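PDB 5GNE: leucine aminopeptidase, which probably acts as a zinc-dependent metalloexopeptidase of the M28 family, removing amino acids from the amino termini of peptides, with two zinc ions bound in this chain. Local coordinates for residues Gln150-Lys155 with Met215-Phe220; Gly165-Gln170 with Gly241-Gly246; Arg9-Asn14 with Lys77-Leu82. All blocks are in the same frame, centred on the assembly; numbering follows the deposited sequence.

Contact 1 of 3, residues Gln150-Lys155 with Met215-Phe220; sequences QDYGRK and MARVVF
Tyr152 and Arg154 lie against Phe220 where a Schellman motif ends helix 132-151 beside helix 202-221. Gly153, with positive phi, is the C-prime residue of that motif; its N bonds back to Gln150 O at 3.2 Å, and the turn places residues on both sides of it against the same phenylalanine. The apolar part has two pieces. In one, a CH-pi contact, Phe220 CB stands over one face of the Tyr152 ring, 4.2 Å from its centroid and 28° off the normal. In the other, Arg154 adds its aliphatic root: CG, anti to the backbone N (chi1 -161°), comes to the edge of the Phe220 ring close to its plane, 3.9 Å from CE1. Tyr152 CD2 lies 3.8 Å from Phe220 O, a carbon-to-carbonyl contact. Phe145 and Leu148 of helix 132-151 and Ile177 of strand 170-177 also pack on Phe220, which is buried. Polar contacts are peripheral. Tyr152 OH sits at the edge of the Arg217 guanidinium, in its plane, but 3.7 Å from NH1, and no hydrogen bond forms; the salt bridge of this guanidinium is made by NH2, to Glu214. Arg154 NH2 forms a salt bridge with Asp156. A direct hydrogen bond between the segments is lacking, and one water bridges them: it accepts from Arg154 NH1 at 3.2 Å and donates to the helix carbonyl Val219 O, also at 3.2 Å.

Contact 2 of 3, residues Gly165-Gln170 with Gly241-Gly246; sequences GNKFIQ and GLIGSG
Lys167 and Phe168, in the turn of the beta-hairpin formed by strands 157-164 and 170-177, meet Ile243, the first residue of helix 243-254. Lys167 comes first and makes the closer approach: its CD reaches Ile243 CD1 at 3.6 Å, the two chains crossing at about a right angle. The lysine chain bends about the CG-CD bond (chi3 105°), at the methylene that touches, and NZ goes on to salt bridges with Asp8 and Glu62. Phe168 follows with a looser touch, its CD2 4.2 Å from Ile243 CG2. Ile243 serves both residues through separate branches: CG1, anti to the backbone N (chi1 -169°), extends CD1 to the lysine, and CG2 turns to the ring. The side chain of Phe168 is about 8 Å from that of the zinc ligand Glu239; the contact lies near the metal site, the side chain of Ile243 about 13 Å from a zinc ion, and supplies no ligand to it. Asn60 of strand 59-60 touches both Lys167 and Ile243, and Asp8 opens strand 8-13; the hairpin and helix 243-254 thus meet where the eight-stranded mixed sheet adjoins the small antiparallel sheet.

Contact 3 of 3, residues Arg9-Asn14 with Lys77-Leu82; sequences RIIVSN and KLLDKL
Ile11 of strand 8-13 points toward helix 75-81 and meets Leu79 of that helix and Leu82, which follows residue 81, in a strand-on-helix contact of the small N-terminal antiparallel sheet. The tight part is at the tip of the isoleucine. Its CD1 lies 3.6 Å from Leu82 CD1 and 3.8 Å from Leu82 CB, and the two side chains cross at about a right angle. The two branches of Ile11 divide the work: with chi1 at -68°, CG1 lies anti to the carbonyl carbon and carries CD1 to Leu82, whereas CG2 faces Leu79 CD1 at 3.9 Å. Leu79 is set less squarely, its CB not aimed at the strand, yet its CG, anti to the backbone N at chi1 173°, brings the methyl in. All three residues are buried, and no hydrogen bond joins the segments, so the contact is wholly apolar. The looser side lies around Leu78, whose CD2 stays 4.8 Å from Ile11 CD1 and whose side chain leans on Phe35 and Ile65. On the solvent side of the helix, Lys77, Asp80 and Lys81 are exposed. Strand 8-13 runs between strands 33-38 and 59-60: Ile11 pairs with Leu59 through the backbone, and its side chain touches Phe35. Tyr313, from the loop held by the Cys311-Cys315 disulfide, packs on Ile11, and its OH donates a hydrogen bond to Leu82 O, linking the chain just after residue 81 to that loop.

Contact 3 closes first along the chain, within the N-terminal part built on the four-stranded antiparallel sheet; contacts 1 and 2 follow, and their segments alternate in sequence. Both involve elements around the eight-stranded mixed sheet: strand 157-164 leads from residues 150-155 to 165-170, and strand 170-177 returns beside it. Their centres are 28 Å apart, at the two ends of strand 157-164, the outermost strand on that side of the sheet. Contacts 2 and 3 are neighbours, with nearest atoms about 5 Å apart. Contacts 1 and 3, 41 Å between centres, lie on opposite sides of the chain's centre; contact 2, nearest the zinc site, falls at the junction of the two parts.

Contact 1 of 3, residues Gln150-Lys155 with Met215-Phe220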
loop_
_atom_site.group_PDB
_atom_site.type_symbol
_atom_site.label_atom_id
_atom_site.label_comp_id
_atom_site.label_asym_id
_atom_site.label_seq_id
_atom_site.Cartn_x
_atom_site.Cartn_y
_atom_site.Cartn_z
ATOM N N GLN A 150 -5.157 -17.474 16.110
ATOM C CA GLN A 150 -5.582 -18.266 17.264
ATOM C C GLN A 150 -6.579 -19.325 16.825
ATOM O O GLN A 150 -6.488 -20.469 17.246
ATOM C CB GLN A 150 -6.225 -17.388 18.349
ATOM C CG GLN A 150 -5.293 -16.374 19.025
ATOM C CD GLN A 150 -5.976 -15.615 20.161
ATOM O OE1 GLN A 150 -6.564 -16.224 21.056
ATOM N NE2 GLN A 150 -5.899 -14.282 20.123
ATOM N N ASP A 151 -7.486 -18.951 15.928
ATOM C CA ASP A 151 -8.475 -19.879 15.390
ATOM C C ASP A 151 -7.897 -21.054 14.605
ATOM O O ASP A 151 -8.454 -22.143 14.612
ATOM C CB ASP A 151 -9.448 -19.124 14.480
ATOM C CG ASP A 151 -10.414 -18.255 15.248
ATOM O OD1 ASP A 151 -10.298 -18.192 16.492
ATOM O OD2 ASP A 151 -11.271 -17.617 14.604
ATOM N N TYR A 152 -6.780 -20.852 13.930
ATOM C CA TYR A 152 -6.164 -21.956 13.199
ATOM C C TYR A 152 -4.938 -22.522 13.922
ATOM O O TYR A 152 -4.140 -23.247 13.325
ATOM C CB TYR A 152 -5.809 -21.518 11.762
ATOM C CG TYR A 152 -7.025 -21.221 10.886
ATOM C CD1 TYR A 152 -7.642 -19.970 10.894
ATOM C CD2 TYR A 152 -7.569 -22.205 10.072
ATOM C CE1 TYR A 152 -8.757 -19.710 10.097
ATOM C CE2 TYR A 152 -8.682 -21.960 9.284
ATOM C CZ TYR A 152 -9.272 -20.715 9.296
ATOM O OH TYR A 152 -10.376 -20.486 8.499
ATOM N N GLY A 153 -4.815 -22.196 15.209
ATOM C CA GLY A 153 -3.746 -22.679 16.071
ATOM C C GLY A 153 -2.365 -22.536 15.465
ATOM O O GLY A 153 -1.555 -23.467 15.477
ATOM N N ARG A 154 -2.093 -21.343 14.955
ATOM C CA ARG A 154 -0.802 -21.035 14.379
ATOM C C ARG A 154 0.007 -20.138 15.342
ATOM O O ARG A 154 -0.334 -18.974 15.562
ATOM C CB ARG A 154 -1.045 -20.373 13.017
ATOM C CG ARG A 154 0.102 -20.368 12.064
ATOM C CD ARG A 154 0.401 -21.713 11.447
ATOM N NE ARG A 154 1.663 -21.591 10.727
ATOM C CZ ARG A 154 1.779 -21.376 9.419
ATOM N NH1 ARG A 154 0.702 -21.303 8.643
ATOM N NH2 ARG A 154 2.986 -21.266 8.890
ATOM N N LYS A 155 1.079 -20.691 15.908
ATOM C CA LYS A 155 1.904 -19.995 16.904
ATOM C C LYS A 155 3.039 -19.308 16.197
ATOM O O LYS A 155 3.809 -18.531 16.761
ATOM C CB LYS A 155 2.456 -20.981 17.938
ATOM C CG LYS A 155 1.391 -21.746 18.703
ATOM C CD LYS A 155 0.625 -20.835 19.644
ATOM C CE LYS A 155 -0.376 -21.614 20.496
ATOM N NZ LYS A 155 -1.530 -22.131 19.702
ATOM N N MET A 215 -6.387 -13.111 1.792
ATOM C CA MET A 215 -5.141 -13.820 1.485
ATOM C C MET A 215 -4.554 -14.459 2.741
ATOM O O MET A 215 -4.239 -15.658 2.759
ATOM C CB MET A 215 -4.146 -12.866 0.864
ATOM C CG MET A 215 -4.444 -12.593 -0.607
ATOM S SD MET A 215 -3.513 -11.139 -1.099
ATOM C CE MET A 215 -1.857 -11.794 -0.898
ATOM N N ALA A 216 -4.494 -13.675 3.814
ATOM C CA ALA A 216 -4.009 -14.168 5.110
ATOM C C ALA A 216 -4.851 -15.331 5.603
ATOM O O ALA A 216 -4.333 -16.314 6.118
ATOM C CB ALA A 216 -3.988 -13.052 6.157
ATOM N N ARG A 217 -6.155 -15.225 5.454
ATOM C CA ARG A 217 -7.012 -16.258 5.984
ATOM C C ARG A 217 -6.928 -17.548 5.175
ATOM O O ARG A 217 -6.880 -18.640 5.738
ATOM C CB ARG A 217 -8.456 -15.776 5.972
ATOM C CG ARG A 217 -9.457 -16.768 6.567
ATOM C CD ARG A 217 -10.899 -16.379 6.217
ATOM N NE ARG A 217 -11.192 -16.742 4.834
ATOM C CZ ARG A 217 -11.332 -17.997 4.408
ATOM N NH1 ARG A 217 -11.235 -19.001 5.267
ATOM N NH2 ARG A 217 -11.581 -18.247 3.128
ATOM N N VAL A 218 -6.887 -17.424 3.855
ATOM C CA VAL A 218 -6.604 -18.576 3.011
ATOM C C VAL A 218 -5.288 -19.269 3.382
ATOM O O VAL A 218 -5.257 -20.484 3.577
ATOM C CB VAL A 218 -6.599 -18.179 1.534
ATOM C CG1 VAL A 218 -6.077 -19.327 0.684
ATOM C CG2 VAL A 218 -8.014 -17.802 1.117
ATOM N N VAL A 219 -4.223 -18.492 3.535
ATOM C CA VAL A 219 -2.934 -19.031 3.965
ATOM C C VAL A 219 -3.025 -19.773 5.318
ATOM O O VAL A 219 -2.456 -20.848 5.467
ATOM C CB VAL A 219 -1.873 -17.910 4.070
ATOM C CG1 VAL A 219 -0.664 -18.390 4.841
ATOM C CG2 VAL A 219 -1.460 -17.414 2.679
ATOM N N PHE A 220 -3.781 -19.246 6.279
ATOM C CA PHE A 220 -3.938 -19.933 7.568
ATOM C C PHE A 220 -4.649 -21.275 7.404
ATOM O O PHE A 220 -4.331 -22.251 8.094
ATOM C CB PHE A 220 -4.715 -19.085 8.590
ATOM C CG PHE A 220 -3.891 -18.030 9.294
ATOM C CD1 PHE A 220 -2.802 -18.380 10.047
ATOM C CD2 PHE A 220 -4.254 -16.697 9.255
ATOM C CE1 PHE A 220 -2.054 -17.414 10.707
ATOM C CE2 PHE A 220 -3.513 -15.728 9.917
ATOM C CZ PHE A 220 -2.421 -16.085 10.641
HETATM O O HOH W 1 0.561 -21.862 5.515
#

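Contact 2 of 3, residues Gly165-Gln170 with Gly241-Gly246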
loop_
_atom_site.group_PDB
_atom_site.type_symbol
_atom_site.label_atom_id
_atom_site.label_comp_id
_atom_site.label_asym_id
_atom_site.label_seq_id
_atom_site.Cartn_x
_atom_site.Cartn_y
_atom_site.Cartn_z
ATOM N N GLY A 165 5.324 7.914 13.836
ATOM C CA GLY A 165 6.067 8.987 14.466
ATOM C C GLY A 165 5.245 9.629 15.563
ATOM O O GLY A 165 4.530 8.959 16.308
ATOM N N ASN A 166 5.334 10.945 15.653
ATOM C CA ASN A 166 4.575 11.644 16.685
ATOM C C ASN A 166 3.546 12.540 16.036
ATOM O O ASN A 166 2.935 13.371 16.689
ATOM C CB ASN A 166 5.497 12.459 17.603
ATOM C CG ASN A 166 6.114 11.619 18.718
ATOM O OD1 ASN A 166 5.479 10.712 19.260
ATOM N ND2 ASN A 166 7.355 11.931 19.070
ATOM N N LYS A 167 3.337 12.341 14.743
ATOM C CA LYS A 167 2.454 13.225 14.003
ATOM C C LYS A 167 1.029 12.731 13.914
ATOM O O LYS A 167 0.116 13.537 13.776
ATOM C CB LYS A 167 3.013 13.457 12.593
ATOM C CG LYS A 167 4.522 13.618 12.590
ATOM C CD LYS A 167 5.072 13.890 11.208
ATOM C CE LYS A 167 5.476 15.357 11.049
ATOM N NZ LYS A 167 6.033 15.687 9.684
ATOM N N PHE A 168 0.838 11.414 13.953
ATOM C CA PHE A 168 -0.498 10.835 13.755
ATOM C C PHE A 168 -0.829 9.707 14.725
ATOM O O PHE A 168 -0.069 8.752 14.859
ATOM C CB PHE A 168 -0.632 10.352 12.312
ATOM C CG PHE A 168 -0.626 11.466 11.298
ATOM C CD1 PHE A 168 -1.747 12.269 11.121
ATOM C CD2 PHE A 168 0.515 11.758 10.571
ATOM C CE1 PHE A 168 -1.744 13.313 10.181
ATOM C CE2 PHE A 168 0.528 12.801 9.639
ATOM C CZ PHE A 168 -0.598 13.577 9.444
ATOM N N ILE A 169 -1.979 9.807 15.385
ATOM C CA ILE A 169 -2.364 8.808 16.380
ATOM C C ILE A 169 -2.633 7.423 15.780
ATOM O O ILE A 169 -2.569 6.417 16.473
ATOM C CB ILE A 169 -3.601 9.267 17.198
ATOM C CG1 ILE A 169 -4.752 9.684 16.286
ATOM C CG2 ILE A 169 -3.244 10.411 18.124
ATOM C CD1 ILE A 169 -6.062 9.903 17.033
ATOM N N GLN A 170 -2.941 7.360 14.496
ATOM C CA GLN A 170 -3.191 6.071 13.861
ATOM C C GLN A 170 -1.876 5.339 13.572
ATOM O O GLN A 170 -1.022 5.846 12.856
ATOM C CB GLN A 170 -3.992 6.277 12.572
ATOM C CG GLN A 170 -4.261 5.020 11.778
ATOM C CD GLN A 170 -4.816 5.340 10.412
ATOM O OE1 GLN A 170 -4.143 5.945 9.587
ATOM N NE2 GLN A 170 -6.044 4.947 10.168
ATOM N N GLY A 241 0.970 11.964 2.664
ATOM C CA GLY A 241 2.277 11.848 2.046
ATOM C C GLY A 241 3.000 10.539 2.308
ATOM O O GLY A 241 4.223 10.509 2.481
ATOM N N LEU A 242 2.231 9.460 2.380
ATOM C CA LEU A 242 2.785 8.105 2.501
ATOM C C LEU A 242 3.594 7.896 3.773
ATOM O O LEU A 242 4.454 7.019 3.829
ATOM C CB LEU A 242 3.663 7.758 1.288
ATOM C CG LEU A 242 3.145 8.171 -0.095
ATOM C CD1 LEU A 242 4.082 7.661 -1.194
ATOM C CD2 LEU A 242 1.731 7.718 -0.310
ATOM N N ILE A 243 3.309 8.668 4.811
ATOM C CA ILE A 243 4.190 8.637 5.978
ATOM C C ILE A 243 4.107 7.319 6.773
ATOM O O ILE A 243 5.123 6.886 7.326
ATOM C CB ILE A 243 3.949 9.858 6.915
ATOM C CG1 ILE A 243 5.071 9.944 7.967
ATOM C CG2 ILE A 243 2.583 9.791 7.551
ATOM C CD1 ILE A 243 4.960 11.107 8.958
ATOM N N GLY A 244 2.943 6.658 6.804
ATOM C CA GLY A 244 2.848 5.388 7.519
ATOM C C GLY A 244 3.824 4.327 7.018
ATOM O O GLY A 244 4.655 3.810 7.812
ATOM N N SER A 245 3.778 4.022 5.718
ATOM C CA SER A 245 4.700 3.057 5.124
ATOM C C SER A 245 6.159 3.534 5.200
ATOM O O SER A 245 7.077 2.719 5.202
ATOM C CB SER A 245 4.351 2.770 3.657
ATOM O OG SER A 245 4.146 3.959 2.928
ATOM N N GLY A 246 6.364 4.847 5.205
ATOM C CA GLY A 246 7.671 5.415 5.493
ATOM C C GLY A 246 8.246 4.797 6.756
ATOM O O GLY A 246 9.285 4.131 6.745
#

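Contact 3 of 3, residues Arg9-Asn14 with Lys77-Leu82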
loop_
_atom_site.group_PDB
_atom_site.type_symbol
_atom_site.label_atom_id
_atom_site.label_comp_id
_atom_site.label_asym_id
_atom_site.label_seq_id
_atom_site.Cartn_x
_atom_site.Cartn_y
_atom_site.Cartn_z
ATOM N N ARG A 9 8.419 18.452 6.842
ATOM C CA ARG A 9 9.335 18.559 5.740
ATOM C C ARG A 9 8.920 17.556 4.687
ATOM O O ARG A 9 8.900 16.343 4.921
ATOM C CB ARG A 9 10.777 18.348 6.203
ATOM C CG ARG A 9 11.226 19.454 7.157
ATOM C CD ARG A 9 12.707 19.332 7.526
ATOM N NE ARG A 9 12.939 18.287 8.509
ATOM C CZ ARG A 9 14.127 18.039 9.027
ATOM N NH1 ARG A 9 15.171 18.754 8.620
ATOM N NH2 ARG A 9 14.277 17.081 9.933
ATOM N N ILE A 10 8.573 18.075 3.513
ATOM C CA ILE A 10 7.988 17.238 2.464
ATOM C C ILE A 10 8.630 17.548 1.139
ATOM O O ILE A 10 9.202 18.625 0.943
ATOM C CB ILE A 10 6.470 17.436 2.323
ATOM C CG1 ILE A 10 6.139 18.848 1.841
ATOM C CG2 ILE A 10 5.759 17.223 3.639
ATOM C CD1 ILE A 10 4.643 19.041 1.674
ATOM N N ILE A 11 8.536 16.582 0.229
ATOM C CA ILE A 11 9.028 16.762 -1.127
ATOM C C ILE A 11 7.830 16.841 -2.061
ATOM O O ILE A 11 6.934 16.006 -2.006
ATOM C CB ILE A 11 9.978 15.626 -1.527
ATOM C CG1 ILE A 11 11.259 15.738 -0.688
ATOM C CG2 ILE A 11 10.309 15.676 -3.020
ATOM C CD1 ILE A 11 12.133 14.531 -0.817
ATOM N N VAL A 12 7.779 17.899 -2.858
ATOM C CA VAL A 12 6.700 18.117 -3.823
ATOM C C VAL A 12 7.211 18.437 -5.219
ATOM O O VAL A 12 8.307 18.927 -5.386
ATOM C CB VAL A 12 5.804 19.257 -3.376
ATOM C CG1 VAL A 12 5.133 18.882 -2.051
ATOM C CG2 VAL A 12 6.644 20.523 -3.234
ATOM N N SER A 13 6.392 18.179 -6.234
ATOM C CA SER A 13 6.707 18.638 -7.601
ATOM C C SER A 13 6.817 20.156 -7.605
ATOM O O SER A 13 6.174 20.847 -6.801
ATOM C CB SER A 13 5.639 18.234 -8.582
ATOM O OG SER A 13 4.495 19.028 -8.314
ATOM N N ASN A 14 7.632 20.692 -8.492
ATOM C CA ASN A 14 7.681 22.143 -8.603
ATOM C C ASN A 14 6.311 22.754 -8.874
ATOM O O ASN A 14 6.003 23.858 -8.416
ATOM C CB ASN A 14 8.721 22.541 -9.630
ATOM C CG ASN A 14 10.137 22.341 -9.095
ATOM O OD1 ASN A 14 10.328 22.196 -7.881
ATOM N ND2 ASN A 14 11.115 22.300 -9.970
ATOM N N LYS A 77 21.221 15.781 -2.014
ATOM C CA LYS A 77 21.330 14.355 -2.270
ATOM C C LYS A 77 20.020 13.676 -1.858
ATOM O O LYS A 77 19.527 12.760 -2.539
ATOM C CB LYS A 77 22.515 13.740 -1.542
ATOM C CG LYS A 77 22.851 12.350 -2.108
ATOM C CD LYS A 77 23.974 11.705 -1.333
ATOM C CE LYS A 77 25.330 12.240 -1.718
ATOM N NZ LYS A 77 26.382 11.426 -1.058
ATOM N N LEU A 78 19.439 14.156 -0.767
ATOM C CA LEU A 78 18.153 13.651 -0.314
ATOM C C LEU A 78 17.096 13.876 -1.396
ATOM O O LEU A 78 16.359 12.964 -1.785
ATOM C CB LEU A 78 17.741 14.341 0.982
ATOM C CG LEU A 78 16.356 13.933 1.491
ATOM C CD1 LEU A 78 16.422 12.662 2.326
ATOM C CD2 LEU A 78 15.757 15.061 2.319
ATOM N N LEU A 79 17.038 15.113 -1.873
ATOM C CA LEU A 79 16.066 15.503 -2.854
ATOM C C LEU A 79 16.210 14.690 -4.137
ATOM O O LEU A 79 15.218 14.192 -4.686
ATOM C CB LEU A 79 16.187 17.000 -3.146
ATOM C CG LEU A 79 15.275 17.424 -4.316
ATOM C CD1 LEU A 79 13.793 17.139 -3.981
ATOM C CD2 LEU A 79 15.467 18.893 -4.643
ATOM N N ASP A 80 17.445 14.521 -4.596
ATOM C CA ASP A 80 17.695 13.742 -5.809
ATOM C C ASP A 80 17.313 12.273 -5.649
ATOM O O ASP A 80 16.669 11.692 -6.525
ATOM C CB ASP A 80 19.168 13.853 -6.243
ATOM C CG ASP A 80 19.515 12.908 -7.387
ATOM O OD1 ASP A 80 19.133 13.197 -8.544
ATOM O OD2 ASP A 80 20.161 11.869 -7.132
ATOM N N LYS A 81 17.702 11.665 -4.540
ATOM C CA LYS A 81 17.535 10.233 -4.411
ATOM C C LYS A 81 16.089 9.825 -4.115
ATOM O O LYS A 81 15.697 8.715 -4.453
ATOM C CB LYS A 81 18.479 9.691 -3.318
ATOM C CG LYS A 81 19.413 8.560 -3.801
ATOM C CD LYS A 81 20.590 9.066 -4.671
ATOM C CE LYS A 81 21.669 7.987 -4.883
ATOM N NZ LYS A 81 22.144 7.904 -6.302
ATOM N N LEU A 82 15.288 10.714 -3.525
ATOM C CA LEU A 82 13.873 10.408 -3.286
ATOM C C LEU A 82 12.979 10.834 -4.479
ATOM O O LEU A 82 11.758 10.694 -4.402
ATOM C CB LEU A 82 13.367 11.084 -2.006
ATOM C CG LEU A 82 14.053 10.783 -0.665
ATOM C CD1 LEU A 82 13.292 11.378 0.517
ATOM C CD2 LEU A 82 14.262 9.286 -0.461
#